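PDB 7CPX: lovastatin nonaketide synthase, polyketide synthase component from Aspergillus terreus, which builds the nonaketide backbone of lovastatin, condensing nine malonyl-CoA units with programmed reduction and methylation into carrier-bound dihydromonacolin L. Local coordinates for residues A[1148-1160]-A[1167-1179]. The protein carries 2 engineered substitutions. Numbering follows the deposited sequence.
Sequences ASGTLDFIPLMDE and LLHPASLDVAFQT
Leu1152 packs against Val1175 of helix 1170-1179, and Phe1154 against Leu1168 just ahead of it, a worked example of how a hotdog fold lays its strands over one central helix, here in the C-terminal hotdog of the dehydratase domain. The axes of strand 1148-1152 and the helix run roughly antiparallel, at 146° and 9.4 Å at closest approach.

Apolar contacts do the joining, as no hydrogen bond crosses between the segments. Leu1152 brings CB to within 3.6 Å of Val1175 CG1, while its CD2 lies 4.0 Å from Ala1176 CB. Past the strand, the inverse gamma turn centred on Phe1154 redirects the chain; with CG anti to the backbone N (chi1 -161°), CE1 and CZ of the ring meet Leu1168 CD2, the two side chains crossing at about a right angle. Helix 1208-1217 also touches this ring.

The imidazole of His1169, the N-cap residue, lies between Leu1157 CD2 over one face, 4.0 Å from ND1, and Ala1171 CB, offset toward the rim, over the other; Ile1155 CG2 approaches CD2 obliquely. NE2 hydrogen-bonds to Asp1134, which helps fix the ring's rotation.

Two polar bonds lie within the helix segment. Further along, Gln1178 NE2 meets OD2 of the predicted catalytic proton donor Asp1174 at 3.2 Å, on the anti side and somewhat out of the carboxylate plane. At the first turn, Ser1172 OG donates to His1169 O at 2.6 Å, tilted 17° from the carbonyl plane.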
# COMPACT_ATOMS: atom_id res chain seq x y z
N ALA A 1148 -11.18 -25.25 -29.81
CA ALA A 1148 -12.56 -24.81 -29.75
C ALA A 1148 -12.66 -23.42 -30.36
O ALA A 1148 -11.66 -22.71 -30.50
CB ALA A 1148 -13.11 -24.81 -28.32
N SER A 1149 -13.88 -23.05 -30.73
CA SER A 1149 -14.14 -21.73 -31.28
C SER A 1149 -15.62 -21.45 -31.15
O SER A 1149 -16.39 -22.29 -30.66
CB SER A 1149 -13.69 -21.63 -32.74
OG SER A 1149 -13.99 -20.36 -33.29
N GLY A 1150 -16.02 -20.27 -31.56
CA GLY A 1150 -17.43 -19.93 -31.57
C GLY A 1150 -17.62 -18.45 -31.26
O GLY A 1150 -16.81 -17.61 -31.67
N THR A 1151 -18.69 -18.15 -30.52
CA THR A 1151 -19.03 -16.78 -30.17
C THR A 1151 -19.48 -16.74 -28.72
O THR A 1151 -20.31 -17.56 -28.30
CB THR A 1151 -20.13 -16.23 -31.08
OG1 THR A 1151 -19.82 -16.53 -32.44
CG2 THR A 1151 -20.24 -14.73 -30.92
N LEU A 1152 -18.93 -15.80 -27.96
CA LEU A 1152 -19.32 -15.57 -26.58
C LEU A 1152 -19.77 -14.12 -26.43
O LEU A 1152 -19.25 -13.23 -27.11
CB LEU A 1152 -18.16 -15.87 -25.61
CG LEU A 1152 -16.88 -15.05 -25.79
CD1 LEU A 1152 -16.92 -13.77 -24.97
CD2 LEU A 1152 -15.67 -15.88 -25.40
N ASP A 1153 -20.74 -13.90 -25.55
CA ASP A 1153 -21.30 -12.56 -25.38
C ASP A 1153 -20.29 -11.68 -24.65
O ASP A 1153 -19.95 -11.93 -23.49
CB ASP A 1153 -22.61 -12.63 -24.61
CG ASP A 1153 -23.68 -13.41 -25.35
OD1 ASP A 1153 -23.43 -13.80 -26.51
OD2 ASP A 1153 -24.76 -13.63 -24.78
N PHE A 1154 -19.81 -10.64 -25.34
CA PHE A 1154 -18.93 -9.65 -24.72
C PHE A 1154 -19.77 -8.67 -23.90
O PHE A 1154 -19.83 -7.47 -24.16
CB PHE A 1154 -18.12 -8.93 -25.79
CG PHE A 1154 -16.90 -8.23 -25.27
CD1 PHE A 1154 -15.70 -8.90 -25.14
CD2 PHE A 1154 -16.96 -6.89 -24.90
CE1 PHE A 1154 -14.58 -8.26 -24.66
CE2 PHE A 1154 -15.84 -6.25 -24.42
CZ PHE A 1154 -14.65 -6.93 -24.30
N ILE A 1155 -20.43 -9.23 -22.89
CA ILE A 1155 -21.38 -8.44 -22.10
C ILE A 1155 -20.65 -7.25 -21.48
O ILE A 1155 -19.59 -7.43 -20.87
CB ILE A 1155 -22.04 -9.31 -21.02
CG1 ILE A 1155 -22.96 -8.47 -20.14
CG2 ILE A 1155 -20.98 -10.03 -20.19
CD1 ILE A 1155 -23.82 -9.28 -19.19
N PRO A 1156 -21.16 -6.03 -21.62
CA PRO A 1156 -20.46 -4.88 -21.05
C PRO A 1156 -20.67 -4.78 -19.54
O PRO A 1156 -21.70 -5.18 -19.00
CB PRO A 1156 -21.10 -3.69 -21.77
CG PRO A 1156 -22.48 -4.15 -22.07
CD PRO A 1156 -22.38 -5.62 -22.35
N LEU A 1157 -19.65 -4.24 -18.87
CA LEU A 1157 -19.71 -3.96 -17.45
C LEU A 1157 -19.25 -2.53 -17.23
O LEU A 1157 -18.18 -2.14 -17.70
CB LEU A 1157 -18.85 -4.93 -16.65
CG LEU A 1157 -18.83 -4.71 -15.13
CD1 LEU A 1157 -20.23 -4.81 -14.55
CD2 LEU A 1157 -17.90 -5.70 -14.46
N MET A 1158 -20.05 -1.75 -16.51
CA MET A 1158 -19.76 -0.35 -16.25
C MET A 1158 -19.93 -0.05 -14.77
O MET A 1158 -20.80 -0.62 -14.11
CB MET A 1158 -20.67 0.57 -17.08
CG MET A 1158 -22.15 0.34 -16.85
SD MET A 1158 -23.20 1.43 -17.82
CE MET A 1158 -22.72 3.03 -17.17
N ASP A 1159 -19.09 0.84 -14.26
CA ASP A 1159 -19.16 1.25 -12.86
C ASP A 1159 -20.23 2.33 -12.73
O ASP A 1159 -20.07 3.44 -13.24
CB ASP A 1159 -17.80 1.76 -12.39
CG ASP A 1159 -17.80 2.14 -10.92
OD1 ASP A 1159 -18.84 1.94 -10.25
OD2 ASP A 1159 -16.77 2.64 -10.44
N GLU A 1160 -21.33 2.00 -12.04
CA GLU A 1160 -22.40 2.97 -11.86
C GLU A 1160 -21.91 4.20 -11.11
O GLU A 1160 -22.39 5.31 -11.35
CB GLU A 1160 -23.57 2.33 -11.12
CG GLU A 1160 -24.15 1.11 -11.82
CD GLU A 1160 -24.74 1.43 -13.18
OE1 GLU A 1160 -24.91 2.63 -13.49
OE2 GLU A 1160 -25.03 0.49 -13.94
N LEU A 1167 -13.05 -2.47 -19.16
CA LEU A 1167 -12.44 -3.18 -20.28
C LEU A 1167 -13.15 -4.50 -20.54
O LEU A 1167 -13.53 -4.80 -21.68
CB LEU A 1167 -10.96 -3.43 -19.99
CG LEU A 1167 -10.07 -2.19 -19.92
CD1 LEU A 1167 -8.67 -2.57 -19.49
CD2 LEU A 1167 -10.05 -1.50 -21.27
N LEU A 1168 -13.34 -5.29 -19.49
CA LEU A 1168 -13.94 -6.61 -19.61
C LEU A 1168 -14.92 -6.83 -18.49
O LEU A 1168 -14.66 -6.46 -17.34
CB LEU A 1168 -12.87 -7.71 -19.57
CG LEU A 1168 -12.05 -7.94 -20.84
CD1 LEU A 1168 -10.84 -8.80 -20.52
CD2 LEU A 1168 -12.90 -8.60 -21.91
N HIS A 1169 -16.05 -7.43 -18.82
CA HIS A 1169 -16.90 -8.02 -17.80
C HIS A 1169 -16.28 -9.36 -17.41
O HIS A 1169 -16.19 -10.25 -18.26
CB HIS A 1169 -18.31 -8.21 -18.33
CG HIS A 1169 -19.31 -8.63 -17.30
ND1 HIS A 1169 -18.96 -9.23 -16.11
CD2 HIS A 1169 -20.66 -8.55 -17.28
CE1 HIS A 1169 -20.04 -9.49 -15.41
NE2 HIS A 1169 -21.09 -9.09 -16.10
N PRO A 1170 -15.85 -9.54 -16.16
CA PRO A 1170 -15.17 -10.79 -15.79
C PRO A 1170 -15.93 -12.03 -16.22
O PRO A 1170 -15.34 -13.10 -16.39
CB PRO A 1170 -15.06 -10.69 -14.27
CG PRO A 1170 -14.96 -9.23 -14.02
CD PRO A 1170 -15.85 -8.58 -15.04
N ALA A 1171 -17.25 -11.90 -16.40
CA ALA A 1171 -18.03 -13.01 -16.93
C ALA A 1171 -17.58 -13.37 -18.34
O ALA A 1171 -17.42 -14.56 -18.66
CB ALA A 1171 -19.52 -12.65 -16.92
N SER A 1172 -17.37 -12.37 -19.20
CA SER A 1172 -16.95 -12.65 -20.57
C SER A 1172 -15.57 -13.30 -20.61
O SER A 1172 -15.36 -14.27 -21.35
CB SER A 1172 -16.96 -11.36 -21.39
OG SER A 1172 -16.04 -10.42 -20.86
N LEU A 1173 -14.63 -12.79 -19.82
CA LEU A 1173 -13.29 -13.37 -19.80
C LEU A 1173 -13.30 -14.77 -19.20
O LEU A 1173 -12.57 -15.66 -19.66
CB LEU A 1173 -12.35 -12.45 -19.03
CG LEU A 1173 -10.92 -12.95 -18.82
CD1 LEU A 1173 -10.23 -13.15 -20.16
CD2 LEU A 1173 -10.14 -11.97 -17.97
N ASP A 1174 -14.13 -15.00 -18.18
CA ASP A 1174 -14.24 -16.33 -17.62
C ASP A 1174 -14.87 -17.30 -18.61
O ASP A 1174 -14.50 -18.47 -18.66
CB ASP A 1174 -15.05 -16.30 -16.33
CG ASP A 1174 -14.76 -17.48 -15.43
OD1 ASP A 1174 -13.70 -17.49 -14.78
OD2 ASP A 1174 -15.60 -18.41 -15.37
N VAL A 1175 -15.82 -16.82 -19.42
CA VAL A 1175 -16.36 -17.65 -20.49
C VAL A 1175 -15.28 -17.97 -21.52
O VAL A 1175 -15.19 -19.09 -22.02
CB VAL A 1175 -17.57 -16.95 -21.14
CG1 VAL A 1175 -17.94 -17.64 -22.45
CG2 VAL A 1175 -18.74 -16.95 -20.19
N ALA A 1176 -14.45 -16.98 -21.85
CA ALA A 1176 -13.33 -17.23 -22.73
C ALA A 1176 -12.44 -18.33 -22.17
O ALA A 1176 -11.97 -19.20 -22.90
CB ALA A 1176 -12.52 -15.95 -22.95
N PHE A 1177 -12.19 -18.29 -20.86
CA PHE A 1177 -11.43 -19.37 -20.22
C PHE A 1177 -12.16 -20.70 -20.34
O PHE A 1177 -11.54 -21.73 -20.62
CB PHE A 1177 -11.19 -19.03 -18.75
CG PHE A 1177 -10.34 -17.81 -18.53
CD1 PHE A 1177 -9.64 -17.23 -19.58
CD2 PHE A 1177 -10.24 -17.24 -17.28
CE1 PHE A 1177 -8.86 -16.12 -19.37
CE2 PHE A 1177 -9.46 -16.13 -17.07
CZ PHE A 1177 -8.78 -15.56 -18.12
N GLN A 1178 -13.48 -20.69 -20.13
CA GLN A 1178 -14.26 -21.91 -20.30
C GLN A 1178 -14.11 -22.47 -21.70
O GLN A 1178 -14.28 -23.68 -21.91
CB GLN A 1178 -15.74 -21.63 -20.02
CG GLN A 1178 -16.05 -21.21 -18.60
CD GLN A 1178 -17.41 -20.55 -18.49
OE1 GLN A 1178 -18.20 -20.58 -19.43
NE2 GLN A 1178 -17.68 -19.94 -17.34
N THR A 1179 -13.82 -21.61 -22.68
CA THR A 1179 -13.57 -22.10 -24.03
C THR A 1179 -12.39 -23.05 -24.06
O THR A 1179 -12.38 -24.01 -24.84
CB THR A 1179 -13.33 -20.93 -24.99
OG1 THR A 1179 -12.13 -20.24 -24.61
CG2 THR A 1179 -14.49 -19.96 -24.96